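Local structure of tight junction protein ZO-3 (Homo sapiens, 3KFV) at residues A[5-10]-A[132-137]; A[27-32]-A[51-56]; A[143-148]-A[196-201]; A[220-225]-A[264-269]. The protein acts as a MAGUK scaffold, represented here by its SH3 and guanylate kinase-like part, linking claudins and occludin to the actin cytoskeleton. One frame throughout, in Å; residues are numbered along the deposited sequence.

Interaction 1. Residues A[5-10]-A[132-137]; sequences FYIRTH and PPYERV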
loop_
_atom_site.group_PDB
_atom_site.type_symbol
_atom_site.label_atom_id
_atom_site.label_comp_id
_atom_site.label_asym_id
_atom_site.label_seq_id
_atom_site.Cartn_x
_atom_site.Cartn_y
_atom_site.Cartn_z
ATOM N N PHE A 5 -8.433 -1.370 -22.277
ATOM C CA PHE A 5 -8.192 -0.366 -21.256
ATOM C C PHE A 5 -7.926 -1.040 -19.920
ATOM O O PHE A 5 -7.885 -2.270 -19.826
ATOM C CB PHE A 5 -9.410 0.534 -21.127
ATOM C CG PHE A 5 -10.706 -0.215 -21.139
ATOM C CD1 PHE A 5 -11.502 -0.230 -22.271
ATOM C CD2 PHE A 5 -11.123 -0.921 -20.025
ATOM C CE1 PHE A 5 -12.693 -0.923 -22.287
ATOM C CE2 PHE A 5 -12.315 -1.622 -20.037
ATOM C CZ PHE A 5 -13.101 -1.620 -21.169
ATOM N N TYR A 6 -7.749 -0.228 -18.885
ATOM C CA TYR A 6 -7.533 -0.742 -17.542
ATOM C C TYR A 6 -8.746 -0.433 -16.690
ATOM O O TYR A 6 -9.366 0.621 -16.822
ATOM C CB TYR A 6 -6.276 -0.137 -16.915
ATOM C CG TYR A 6 -4.998 -0.478 -17.651
ATOM C CD1 TYR A 6 -4.377 -1.713 -17.482
ATOM C CD2 TYR A 6 -4.412 0.436 -18.512
ATOM C CE1 TYR A 6 -3.209 -2.026 -18.155
ATOM C CE2 TYR A 6 -3.240 0.136 -19.192
ATOM C CZ TYR A 6 -2.642 -1.093 -19.013
ATOM O OH TYR A 6 -1.474 -1.377 -19.698
ATOM N N ILE A 7 -9.093 -1.364 -15.816
ATOM C CA ILE A 7 -10.290 -1.214 -15.008
ATOM C C ILE A 7 -9.979 -1.484 -13.536
ATOM O O ILE A 7 -9.174 -2.360 -13.205
ATOM C CB ILE A 7 -11.409 -2.158 -15.508
ATOM C CG1 ILE A 7 -12.756 -1.439 -15.508
ATOM C CG2 ILE A 7 -11.459 -3.430 -14.687
ATOM C CD1 ILE A 7 -12.878 -0.387 -16.578
ATOM N N ARG A 8 -10.599 -0.705 -12.658
ATOM C CA ARG A 8 -10.508 -0.970 -11.230
ATOM C C ARG A 8 -11.877 -1.428 -10.707
ATOM O O ARG A 8 -12.907 -0.837 -11.033
ATOM C CB ARG A 8 -10.005 0.262 -10.484
ATOM C CG ARG A 8 -9.228 -0.072 -9.231
ATOM C CD ARG A 8 -8.464 1.133 -8.703
ATOM N NE ARG A 8 -9.322 2.160 -8.110
ATOM C CZ ARG A 8 -9.295 2.503 -6.827
ATOM N NH1 ARG A 8 -8.455 1.902 -5.999
ATOM N NH2 ARG A 8 -10.101 3.449 -6.370
ATOM N N THR A 9 -11.885 -2.493 -9.913
ATOM C CA THR A 9 -13.130 -3.109 -9.471
ATOM C C THR A 9 -13.556 -2.605 -8.088
ATOM O O THR A 9 -12.744 -2.532 -7.170
ATOM C CB THR A 9 -13.003 -4.649 -9.457
ATOM O OG1 THR A 9 -11.989 -5.039 -8.528
ATOM C CG2 THR A 9 -12.621 -5.171 -10.834
ATOM N N HIS A 10 -14.832 -2.262 -7.942
ATOM C CA HIS A 10 -15.338 -1.718 -6.684
ATOM C C HIS A 10 -16.453 -2.562 -6.065
ATOM O O HIS A 10 -17.331 -2.056 -5.360
ATOM C CB HIS A 10 -15.778 -0.266 -6.873
ATOM C CG HIS A 10 -14.645 0.656 -7.188
ATOM N ND1 HIS A 10 -13.834 1.198 -6.212
ATOM C CD2 HIS A 10 -14.165 1.108 -8.371
ATOM C CE1 HIS A 10 -12.913 1.955 -6.781
ATOM N NE2 HIS A 10 -13.093 1.918 -8.089
ATOM N N PRO A 132 -17.812 3.852 -9.038
ATOM C CA PRO A 132 -18.707 2.949 -9.765
ATOM C C PRO A 132 -18.162 1.524 -9.698
ATOM O O PRO A 132 -16.980 1.343 -9.399
ATOM C CB PRO A 132 -18.625 3.459 -11.210
ATOM C CG PRO A 132 -17.547 4.552 -11.223
ATOM C CD PRO A 132 -16.812 4.459 -9.930
ATOM N N PRO A 133 -19.015 0.522 -9.966
ATOM C CA PRO A 133 -18.577 -0.877 -9.990
ATOM C C PRO A 133 -17.282 -1.038 -10.783
ATOM O O PRO A 133 -16.354 -1.705 -10.322
ATOM C CB PRO A 133 -19.728 -1.582 -10.704
ATOM C CG PRO A 133 -20.927 -0.770 -10.344
ATOM C CD PRO A 133 -20.457 0.658 -10.239
ATOM N N TYR A 134 -17.228 -0.435 -11.968
ATOM C CA TYR A 134 -16.012 -0.430 -12.769
ATOM C C TYR A 134 -15.529 0.997 -12.939
ATOM O O TYR A 134 -16.305 1.891 -13.306
ATOM C CB TYR A 134 -16.247 -1.035 -14.153
ATOM C CG TYR A 134 -16.229 -2.545 -14.211
ATOM C CD1 TYR A 134 -15.828 -3.306 -13.116
ATOM C CD2 TYR A 134 -16.584 -3.210 -15.379
ATOM C CE1 TYR A 134 -15.807 -4.689 -13.178
ATOM C CE2 TYR A 134 -16.564 -4.590 -15.450
ATOM C CZ TYR A 134 -16.176 -5.325 -14.350
ATOM O OH TYR A 134 -16.153 -6.698 -14.437
ATOM N N GLU A 135 -14.241 1.206 -12.687
ATOM C CA GLU A 135 -13.634 2.520 -12.836
ATOM C C GLU A 135 -12.480 2.413 -13.810
ATOM O O GLU A 135 -11.483 1.754 -13.526
ATOM C CB GLU A 135 -13.121 3.011 -11.483
ATOM C CG GLU A 135 -12.623 4.435 -11.471
ATOM C CD GLU A 135 -11.723 4.731 -10.282
ATOM O OE1 GLU A 135 -11.364 5.917 -10.079
ATOM O OE2 GLU A 135 -11.363 3.779 -9.552
ATOM N N ARG A 136 -12.609 3.040 -14.970
ATOM C CA ARG A 136 -11.498 3.067 -15.913
ATOM C C ARG A 136 -10.347 3.868 -15.320
ATOM O O ARG A 136 -10.540 4.995 -14.860
ATOM C CB ARG A 136 -11.937 3.647 -17.261
ATOM C CG ARG A 136 -12.867 2.731 -18.053
ATOM C CD ARG A 136 -13.061 3.214 -19.488
ATOM N NE ARG A 136 -11.790 3.395 -20.188
ATOM C CZ ARG A 136 -11.660 3.479 -21.509
ATOM N NH1 ARG A 136 -12.727 3.393 -22.294
ATOM N NH2 ARG A 136 -10.458 3.640 -22.046
ATOM N N VAL A 137 -9.155 3.276 -15.314
ATOM C CA VAL A 137 -7.972 3.929 -14.751
ATOM C C VAL A 137 -6.820 3.975 -15.755
ATOM O O VAL A 137 -6.744 3.156 -16.669
ATOM C CB VAL A 137 -7.469 3.221 -13.454
ATOM C CG1 VAL A 137 -8.440 3.416 -12.306
ATOM C CG2 VAL A 137 -7.222 1.747 -13.705
#
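Glu-135 OE2 is gripped from two sides: Arg-8 NE donates at 3.0 Å, with OE2 in the guanidinium plane, and His-10 NE2 donates at 2.9 Å from the other face of the carboxylate, 42° out of its plane. The glutamate chain is extended, with CG anti to the backbone N (chi1 -173°), which carries the carboxylate alongside Arg-8 to the imidazole edge. This buried salt bridge and His-carboxylate bond form the tight end of an antiparallel pairing, where Arg-8 and Glu-135 also exchange both backbone bonds and His-10 N binds Pro-133 O at 2.9 Å. On the opposite sheet face Ile-7 CG1 packs on Tyr-134 CB at 3.8 Å. The far end is looser: the guanidinium of exposed Arg-136 has Phe-5 CB and CD1 over one face, its plane 29° from that of the phenyl ring, while its NE pairs with Glu-299. Tyr-215 hydrogen-bonds His-10 ND1 through its hydroxyl and Arg-8 NH2 through its carbonyl. The pairing joins strand 5-9 of the SH3 region to strand 134-141 in the guanylate kinase-like range; strands 28-33 and 294-298 flank the two, and helix 69-82 packs against Pro-133 and Tyr-134.

Interaction 2. Residues A[27-32]-A[51-56]; sequences DVFHVL and AVRMGR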
loop_
_atom_site.group_PDB
_atom_site.type_symbol
_atom_site.label_atom_id
_atom_site.label_comp_id
_atom_site.label_asym_id
_atom_site.label_seq_id
_atom_site.Cartn_x
_atom_site.Cartn_y
_atom_site.Cartn_z
ATOM N N ASP A 27 -8.787 -4.117 -6.920
ATOM C CA ASP A 27 -8.052 -4.869 -7.927
ATOM C C ASP A 27 -8.124 -4.167 -9.275
ATOM O O ASP A 27 -9.084 -3.460 -9.565
ATOM C CB ASP A 27 -8.582 -6.298 -8.034
ATOM C CG ASP A 27 -8.066 -7.197 -6.916
ATOM O OD1 ASP A 27 -6.876 -7.075 -6.555
ATOM O OD2 ASP A 27 -8.849 -8.027 -6.402
ATOM N N VAL A 28 -7.092 -4.354 -10.090
ATOM C CA VAL A 28 -7.018 -3.695 -11.388
ATOM C C VAL A 28 -6.852 -4.724 -12.493
ATOM O O VAL A 28 -6.108 -5.693 -12.352
ATOM C CB VAL A 28 -5.858 -2.670 -11.450
ATOM C CG1 VAL A 28 -5.738 -2.091 -12.844
ATOM C CG2 VAL A 28 -6.069 -1.552 -10.436
ATOM N N PHE A 29 -7.553 -4.515 -13.598
ATOM C CA PHE A 29 -7.478 -5.450 -14.710
ATOM C C PHE A 29 -7.137 -4.767 -16.019
ATOM O O PHE A 29 -7.745 -3.765 -16.397
ATOM C CB PHE A 29 -8.790 -6.226 -14.852
ATOM C CG PHE A 29 -9.033 -7.194 -13.741
ATOM C CD1 PHE A 29 -8.774 -8.542 -13.912
ATOM C CD2 PHE A 29 -9.501 -6.754 -12.512
ATOM C CE1 PHE A 29 -8.989 -9.437 -12.881
ATOM C CE2 PHE A 29 -9.717 -7.641 -11.478
ATOM C CZ PHE A 29 -9.461 -8.984 -11.662
ATOM N N HIS A 30 -6.153 -5.319 -16.710
ATOM C CA HIS A 30 -5.905 -4.928 -18.078
ATOM C C HIS A 30 -6.869 -5.710 -18.952
ATOM O O HIS A 30 -6.623 -6.873 -19.269
ATOM C CB HIS A 30 -4.462 -5.229 -18.465
ATOM C CG HIS A 30 -4.123 -4.831 -19.866
ATOM N ND1 HIS A 30 -3.187 -5.501 -20.623
ATOM C CD2 HIS A 30 -4.607 -3.841 -20.652
ATOM C CE1 HIS A 30 -3.100 -4.933 -21.813
ATOM N NE2 HIS A 30 -3.952 -3.925 -21.856
ATOM N N VAL A 31 -7.987 -5.078 -19.305
ATOM C CA VAL A 31 -8.991 -5.702 -20.162
ATOM C C VAL A 31 -8.490 -5.749 -21.601
ATOM O O VAL A 31 -8.441 -4.721 -22.283
ATOM C CB VAL A 31 -10.320 -4.935 -20.117
ATOM C CG1 VAL A 31 -11.344 -5.589 -21.024
ATOM C CG2 VAL A 31 -10.829 -4.875 -18.700
ATOM N N LEU A 32 -8.119 -6.944 -22.050
ATOM C CA LEU A 32 -7.499 -7.118 -23.360
ATOM C C LEU A 32 -8.475 -6.883 -24.508
ATOM O O LEU A 32 -8.143 -6.207 -25.486
ATOM C CB LEU A 32 -6.865 -8.505 -23.477
ATOM C CG LEU A 32 -5.755 -8.799 -22.463
ATOM C CD1 LEU A 32 -5.082 -10.134 -22.760
ATOM C CD2 LEU A 32 -4.738 -7.669 -22.447
ATOM N N ALA A 51 -9.728 -10.387 -19.733
ATOM C CA ALA A 51 -8.908 -9.505 -18.908
ATOM C C ALA A 51 -7.731 -10.217 -18.252
ATOM O O ALA A 51 -7.685 -11.441 -18.195
ATOM C CB ALA A 51 -9.770 -8.835 -17.850
ATOM N N VAL A 52 -6.786 -9.430 -17.751
ATOM C CA VAL A 52 -5.618 -9.962 -17.060
ATOM C C VAL A 52 -5.404 -9.181 -15.767
ATOM O O VAL A 52 -5.506 -7.956 -15.760
ATOM C CB VAL A 52 -4.359 -9.839 -17.933
ATOM C CG1 VAL A 52 -3.179 -10.522 -17.266
ATOM C CG2 VAL A 52 -4.614 -10.424 -19.314
ATOM N N ARG A 53 -5.119 -9.877 -14.672
ATOM C CA ARG A 53 -4.928 -9.188 -13.401
ATOM C C ARG A 53 -3.579 -8.481 -13.337
ATOM O O ARG A 53 -2.597 -8.925 -13.932
ATOM C CB ARG A 53 -5.095 -10.125 -12.202
ATOM C CG ARG A 53 -4.804 -9.431 -10.872
ATOM C CD ARG A 53 -5.116 -10.303 -9.672
ATOM N NE ARG A 53 -6.470 -10.845 -9.736
ATOM C CZ ARG A 53 -6.753 -12.143 -9.735
ATOM N NH1 ARG A 53 -5.774 -13.037 -9.653
ATOM N NH2 ARG A 53 -8.017 -12.547 -9.802
HETATM N N MSE A 54 -3.546 -7.373 -12.609
HETATM C CA MSE A 54 -2.340 -6.578 -12.473
HETATM C C MSE A 54 -1.893 -6.589 -11.019
HETATM O O MSE A 54 -2.637 -6.157 -10.134
HETATM C CB MSE A 54 -2.616 -5.146 -12.926
HETATM C CG MSE A 54 -3.077 -5.032 -14.370
HETATM SE SE MSE A 54 -1.619 -5.179 -15.682
HETATM C CE MSE A 54 -0.516 -3.663 -15.115
ATOM N N GLY A 55 -0.687 -7.092 -10.772
ATOM C CA GLY A 55 -0.150 -7.138 -9.424
ATOM C C GLY A 55 0.545 -5.840 -9.066
ATOM O O GLY A 55 0.674 -4.953 -9.913
ATOM N N ARG A 56 0.986 -5.722 -7.813
ATOM C CA ARG A 56 1.757 -4.562 -7.365
ATOM C C ARG A 56 2.990 -4.362 -8.249
ATOM O O ARG A 56 3.557 -3.270 -8.311
ATOM C CB ARG A 56 2.181 -4.724 -5.900
#
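Phe-29 and Ala-51 form the apolar centre, ring atom CD1 of Phe-29 lying 4.1 Å from Ala-51 CB, with Val-31 CG2 closing on the same methyl. The phenylalanine runs alongside Arg-53, its CE1 4.0 Å from Arg-53 CB, and the ring stands at 75° to the guanidinium. An alanine in place of Phe-29 would probably open a gap beside Ala-51 and leave the Arg-53 stem without the ring it lies along. At one end Leu-32 CD1 meets Val-52 CG2 at 3.5 Å, and on the face of His-30 and Val-52 the SE atom of Met-54, a selenomethionine, lies beside His-30 CB through bends at chi2 and chi3. Between the faces run antiparallel backbone bonds of two SH3 strands, His-30 N to Val-52 O (2.9 Å) and its reciprocal. At the polar edge Arg-53 turns its guanidinium to Glu-62, and His-30 ND1 bonds Glu-60. Backbone bonds and apolar side chains thus join the two strands, while the polar ends find acids on strand 60-66.

Interaction 3. Residues A[143-148]-A[196-201]; sequences SFKRPV and EKDKHA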
loop_
_atom_site.group_PDB
_atom_site.type_symbol
_atom_site.label_atom_id
_atom_site.label_comp_id
_atom_site.label_asym_id
_atom_site.label_seq_id
_atom_site.Cartn_x
_atom_site.Cartn_y
_atom_site.Cartn_z
ATOM N N SER A 143 1.150 13.363 -8.915
ATOM C CA SER A 143 1.286 14.812 -8.947
ATOM C C SER A 143 1.286 15.311 -7.519
ATOM O O SER A 143 0.859 16.423 -7.231
ATOM C CB SER A 143 0.133 15.441 -9.718
ATOM O OG SER A 143 -1.107 15.092 -9.124
ATOM N N PHE A 144 1.747 14.453 -6.620
ATOM C CA PHE A 144 1.881 14.797 -5.211
ATOM C C PHE A 144 2.931 13.880 -4.591
ATOM O O PHE A 144 3.264 12.831 -5.155
ATOM C CB PHE A 144 0.534 14.671 -4.486
ATOM C CG PHE A 144 -0.028 13.280 -4.476
ATOM C CD1 PHE A 144 0.156 12.451 -3.384
ATOM C CD2 PHE A 144 -0.739 12.797 -5.559
ATOM C CE1 PHE A 144 -0.360 11.169 -3.370
ATOM C CE2 PHE A 144 -1.256 11.506 -5.551
ATOM C CZ PHE A 144 -1.063 10.695 -4.457
ATOM N N LYS A 145 3.477 14.286 -3.452
ATOM C CA LYS A 145 4.436 13.433 -2.765
ATOM C C LYS A 145 3.708 12.323 -2.007
ATOM O O LYS A 145 2.879 12.583 -1.130
ATOM C CB LYS A 145 5.366 14.259 -1.869
ATOM C CG LYS A 145 6.542 14.862 -2.650
ATOM C CD LYS A 145 7.352 15.837 -1.824
ATOM C CE LYS A 145 8.634 16.239 -2.546
ATOM N NZ LYS A 145 9.479 17.196 -1.745
ATOM N N ARG A 146 4.010 11.083 -2.374
ATOM C CA ARG A 146 3.288 9.922 -1.873
ATOM C C ARG A 146 3.597 9.652 -0.405
ATOM O O ARG A 146 4.746 9.754 0.020
ATOM C CB ARG A 146 3.640 8.689 -2.714
ATOM C CG ARG A 146 3.384 8.852 -4.206
ATOM C CD ARG A 146 3.988 7.699 -5.013
ATOM N NE ARG A 146 3.507 6.395 -4.565
ATOM C CZ ARG A 146 3.968 5.228 -5.007
ATOM N NH1 ARG A 146 4.924 5.184 -5.915
ATOM N NH2 ARG A 146 3.471 4.096 -4.534
ATOM N N PRO A 147 2.566 9.303 0.382
ATOM C CA PRO A 147 2.839 8.947 1.780
ATOM C C PRO A 147 3.805 7.774 1.834
ATOM O O PRO A 147 3.834 6.963 0.911
ATOM C CB PRO A 147 1.461 8.541 2.314
ATOM C CG PRO A 147 0.489 9.242 1.424
ATOM C CD PRO A 147 1.128 9.262 0.066
ATOM N N VAL A 148 4.597 7.686 2.892
ATOM C CA VAL A 148 5.562 6.603 3.006
ATOM C C VAL A 148 5.300 5.815 4.277
ATOM O O VAL A 148 5.324 6.365 5.376
ATOM C CB VAL A 148 7.028 7.129 3.007
ATOM C CG1 VAL A 148 8.009 5.975 3.163
ATOM C CG2 VAL A 148 7.327 7.914 1.736
ATOM N N GLU A 196 0.016 18.434 1.203
ATOM C CA GLU A 196 -0.256 19.771 0.685
ATOM C C GLU A 196 0.944 20.694 0.894
ATOM O O GLU A 196 1.169 21.612 0.101
ATOM C CB GLU A 196 -1.506 20.373 1.342
ATOM C CG GLU A 196 -2.835 19.858 0.792
ATOM N N LYS A 197 1.698 20.456 1.969
ATOM C CA LYS A 197 2.952 21.172 2.223
ATOM C C LYS A 197 4.062 20.646 1.319
ATOM O O LYS A 197 5.231 20.967 1.513
ATOM C CB LYS A 197 3.402 20.996 3.672
ATOM C CG LYS A 197 2.472 21.560 4.726
ATOM C CD LYS A 197 3.003 21.232 6.119
ATOM C CE LYS A 197 2.086 21.758 7.208
ATOM N NZ LYS A 197 2.587 21.402 8.571
ATOM N N ASP A 198 3.697 19.816 0.351
ATOM C CA ASP A 198 4.667 19.213 -0.554
ATOM C C ASP A 198 5.713 18.369 0.171
ATOM O O ASP A 198 6.892 18.411 -0.166
ATOM C CB ASP A 198 5.363 20.286 -1.387
ATOM C CG ASP A 198 5.799 19.770 -2.743
ATOM O OD1 ASP A 198 4.964 19.110 -3.410
ATOM O OD2 ASP A 198 6.963 20.025 -3.139
ATOM N N LYS A 199 5.279 17.596 1.161
ATOM C CA LYS A 199 6.181 16.702 1.876
ATOM C C LYS A 199 5.643 15.273 1.892
ATOM O O LYS A 199 4.442 15.058 1.765
ATOM C CB LYS A 199 6.372 17.173 3.315
ATOM C CG LYS A 199 6.951 18.554 3.460
ATOM C CD LYS A 199 7.142 18.875 4.935
ATOM C CE LYS A 199 7.406 20.354 5.173
ATOM N NZ LYS A 199 7.322 20.650 6.640
ATOM N N HIS A 200 6.538 14.302 2.049
ATOM C CA HIS A 200 6.131 12.923 2.272
ATOM C C HIS A 200 5.615 12.787 3.694
ATOM O O HIS A 200 6.324 13.115 4.646
ATOM C CB HIS A 200 7.310 11.964 2.110
ATOM C CG HIS A 200 7.891 11.932 0.735
ATOM N ND1 HIS A 200 7.204 11.439 -0.354
ATOM C CD2 HIS A 200 9.108 12.301 0.275
ATOM C CE1 HIS A 200 7.968 11.517 -1.428
ATOM N NE2 HIS A 200 9.129 12.040 -1.074
ATOM N N ALA A 201 4.390 12.291 3.839
ATOM C CA ALA A 201 3.864 11.967 5.156
ATOM C C ALA A 201 4.383 10.596 5.560
ATOM O O ALA A 201 4.164 9.608 4.857
ATOM C CB ALA A 201 2.349 11.985 5.143
#
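Lys-145 lays the CB-CG part of its chain over one face of the His-200 imidazole, CB 4.1 Å from the ring centroid and off-centre in a CH-pi contact. The pair stands where strands 148-151 and 200-203 begin side by side in the parallel beta-sheet of the guanylate kinase-like domain, an alpha/beta fold of the P-loop NTPase type. Beyond the ring the lysine stays extended and passes the Asp-198 carbonyl; its NZ makes just a weak bond to that oxygen and remains 4.0 Å from Asp-198 OD2, beyond salt-bridge range. The imidazole crosses the lysine at about a right angle. With CG beside the backbone N (chi1 -64°), the ring presents ND1 to Arg-146 O, and the 3.0 Å bond, 158° at the hydrogen, helps fix its rotation. Replacing His-200 with a leucine would probably leave the Arg-146 carbonyl without this donor and remove the flat face under the lysine chain. Phe-170 meets the ring too, and Ile-287 of helix 278-290 packs on both His-200 and Val-148. The guanidinium of Arg-146 points instead to Tyr-219 O. Past the imidazole Val-148 CG2 lies near His-200 CB, and the sheet pairing starts where Val-148 N donates to Ala-201 O at 2.8 Å, nearly straight at 172°.

Interaction 4. Residues A[220-225]-A[264-269]; sequences PIVVFF and HLFTAT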
loop_
_atom_site.group_PDB
_atom_site.type_symbol
_atom_site.label_atom_id
_atom_site.label_comp_id
_atom_site.label_asym_id
_atom_site.label_seq_id
_atom_site.Cartn_x
_atom_site.Cartn_y
_atom_site.Cartn_z
ATOM N N PRO A 220 0.668 4.562 -0.797
ATOM C CA PRO A 220 1.887 4.834 -0.035
ATOM C C PRO A 220 3.043 4.074 -0.651
ATOM O O PRO A 220 2.818 3.097 -1.367
ATOM C CB PRO A 220 1.588 4.242 1.348
ATOM C CG PRO A 220 0.131 3.934 1.366
ATOM C CD PRO A 220 -0.293 3.739 -0.045
ATOM N N ILE A 221 4.263 4.523 -0.392
ATOM C CA ILE A 221 5.423 3.683 -0.618
ATOM C C ILE A 221 5.583 2.869 0.661
ATOM O O ILE A 221 5.723 3.433 1.745
ATOM C CB ILE A 221 6.684 4.520 -0.899
ATOM C CG1 ILE A 221 6.500 5.339 -2.179
ATOM C CG2 ILE A 221 7.911 3.627 -0.997
ATOM C CD1 ILE A 221 7.575 6.381 -2.405
ATOM N N VAL A 222 5.521 1.548 0.550
ATOM C CA VAL A 222 5.587 0.698 1.740
ATOM C C VAL A 222 6.901 -0.060 1.835
ATOM O O VAL A 222 7.211 -0.887 0.982
ATOM C CB VAL A 222 4.431 -0.308 1.791
ATOM C CG1 VAL A 222 4.531 -1.131 3.053
ATOM C CG2 VAL A 222 3.110 0.419 1.737
ATOM N N VAL A 223 7.667 0.221 2.884
ATOM C CA VAL A 223 8.990 -0.365 3.040
ATOM C C VAL A 223 9.091 -1.206 4.302
ATOM O O VAL A 223 8.846 -0.715 5.399
ATOM C CB VAL A 223 10.078 0.723 3.067
ATOM C CG1 VAL A 223 11.430 0.117 3.432
ATOM C CG2 VAL A 223 10.139 1.437 1.720
ATOM N N PHE A 224 9.459 -2.472 4.139
ATOM C CA PHE A 224 9.563 -3.395 5.265
ATOM C C PHE A 224 11.022 -3.764 5.527
ATOM O O PHE A 224 11.758 -4.119 4.607
ATOM C CB PHE A 224 8.724 -4.650 5.011
ATOM C CG PHE A 224 8.857 -5.697 6.083
ATOM C CD1 PHE A 224 8.085 -5.637 7.233
ATOM C CD2 PHE A 224 9.753 -6.742 5.945
ATOM C CE1 PHE A 224 8.207 -6.594 8.220
ATOM C CE2 PHE A 224 9.880 -7.701 6.933
ATOM C CZ PHE A 224 9.105 -7.623 8.071
ATOM N N PHE A 225 11.429 -3.671 6.789
ATOM C CA PHE A 225 12.807 -3.955 7.181
ATOM C C PHE A 225 12.934 -5.324 7.835
ATOM O O PHE A 225 12.268 -5.608 8.832
ATOM C CB PHE A 225 13.308 -2.880 8.142
ATOM C CG PHE A 225 13.497 -1.543 7.502
ATOM C CD1 PHE A 225 14.646 -1.265 6.773
ATOM C CD2 PHE A 225 12.533 -0.562 7.625
ATOM C CE1 PHE A 225 14.832 -0.035 6.176
ATOM C CE2 PHE A 225 12.714 0.678 7.031
ATOM C CZ PHE A 225 13.867 0.940 6.306
ATOM N N HIS A 264 2.280 -9.100 0.640
ATOM C CA HIS A 264 1.663 -8.628 -0.595
ATOM C C HIS A 264 1.535 -7.105 -0.654
ATOM O O HIS A 264 1.401 -6.528 -1.728
ATOM C CB HIS A 264 0.302 -9.306 -0.817
ATOM C CG HIS A 264 -0.766 -8.855 0.132
ATOM N ND1 HIS A 264 -0.932 -9.406 1.385
ATOM C CD2 HIS A 264 -1.735 -7.914 0.003
ATOM C CE1 HIS A 264 -1.948 -8.816 1.992
ATOM N NE2 HIS A 264 -2.453 -7.908 1.174
ATOM N N LEU A 265 1.593 -6.463 0.506
ATOM C CA LEU A 265 1.426 -5.017 0.599
ATOM C C LEU A 265 2.744 -4.239 0.533
ATOM O O LEU A 265 2.737 -3.012 0.530
ATOM C CB LEU A 265 0.689 -4.657 1.891
ATOM C CG LEU A 265 -0.764 -5.107 2.049
ATOM C CD1 LEU A 265 -1.247 -4.842 3.474
ATOM C CD2 LEU A 265 -1.652 -4.408 1.034
ATOM N N PHE A 266 3.867 -4.950 0.490
ATOM C CA PHE A 266 5.176 -4.300 0.471
ATOM C C PHE A 266 5.521 -3.818 -0.928
ATOM O O PHE A 266 5.332 -4.548 -1.903
ATOM C CB PHE A 266 6.282 -5.256 0.934
ATOM C CG PHE A 266 6.096 -5.793 2.322
ATOM C CD1 PHE A 266 5.141 -5.254 3.175
ATOM C CD2 PHE A 266 6.904 -6.817 2.788
ATOM C CE1 PHE A 266 4.975 -5.742 4.462
ATOM C CE2 PHE A 266 6.746 -7.308 4.074
ATOM C CZ PHE A 266 5.780 -6.767 4.914
ATOM N N THR A 267 6.041 -2.598 -1.029
ATOM C CA THR A 267 6.598 -2.133 -2.298
ATOM C C THR A 267 8.117 -2.216 -2.265
ATOM O O THR A 267 8.765 -2.069 -3.298
ATOM C CB THR A 267 6.139 -0.701 -2.682
ATOM O OG1 THR A 267 6.865 0.270 -1.916
ATOM C CG2 THR A 267 4.633 -0.532 -2.460
ATOM N N ALA A 268 8.673 -2.458 -1.079
ATOM C CA ALA A 268 10.104 -2.737 -0.935
ATOM C C ALA A 268 10.427 -3.411 0.389
ATOM O O ALA A 268 9.780 -3.159 1.403
ATOM C CB ALA A 268 10.921 -1.469 -1.079
ATOM N N THR A 269 11.430 -4.278 0.372
ATOM C CA THR A 269 11.972 -4.833 1.604
ATOM C C THR A 269 13.456 -4.490 1.643
ATOM O O THR A 269 14.093 -4.372 0.604
ATOM C CB THR A 269 11.787 -6.372 1.705
ATOM O OG1 THR A 269 12.826 -7.034 0.971
ATOM C CG2 THR A 269 10.426 -6.802 1.168
#
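Phe-224 and Phe-266 lie with their ring planes almost parallel, 10° apart, but displaced along the plane, the centroids 4.6 Å apart and little of one ring above the other. What covers the Phe-266 face is chiefly Phe-224 CB, 3.5 Å from the ring centroid and close to its normal; Phe-266 CE2 in turn sits over one face of the Phe-224 ring. Phe-224 holds CG anti to its own N (chi1 176°), which carries its ring outward past that of Phe-266, toward Ala-255 and Leu-258 of helix 248-262. Val-222 CG1 approaches Phe-266 CD1 at an oblique angle, 4.2 Å away. Behind these side chains the backbones run as neighbouring parallel strands, 221-227 and the edge strand 268-272, in the central sheet of the guanylate kinase-like domain; helices 230-240 and 248-262 make up most of the chain between them, in the manner of a parallel alpha/beta fold. The join is concentrated on Val-222 O, which accepts from two successive amides: Thr-267 N at 2.9 Å, in the carbonyl plane on a lone pair, and Ala-268 N at 3.0 Å, nearly in line with the C=O bond. Phe-224 N then donates to Ala-268 O at 2.8 Å. On the face opposite the phenylalanines, Val-223 CG2 touches Ala-268 CB and both pack on helix 278-290. Thr-267 OG1 accepts from Val-222 N at 3.1 Å and also hydrogen-bonds Gln-290 OE1 of that helix.

The four contacts fall into two pairs, one in each sheet of the chain. Interactions 1 and 2 share the antiparallel sheet, their centres 10 Å apart, and are stitched together where Ile-7 O meets Phe-29 N at 2.7 Å and Phe-5 O meets Val-31 N at 2.9 Å, both probable hydrogen bonds; both segments of interaction 2 fall, in sequence, between the two of interaction 1. Interactions 3 and 4, centres 17 Å apart, share the parallel sheet, joined by a probable bond from Ile-221 N to Pro-147 O at 2.8 Å. Between the pairs nothing touches: interactions 2 and 4 approach to about 5 Å at their nearest atoms, interactions 1 and 3 to about 12 Å.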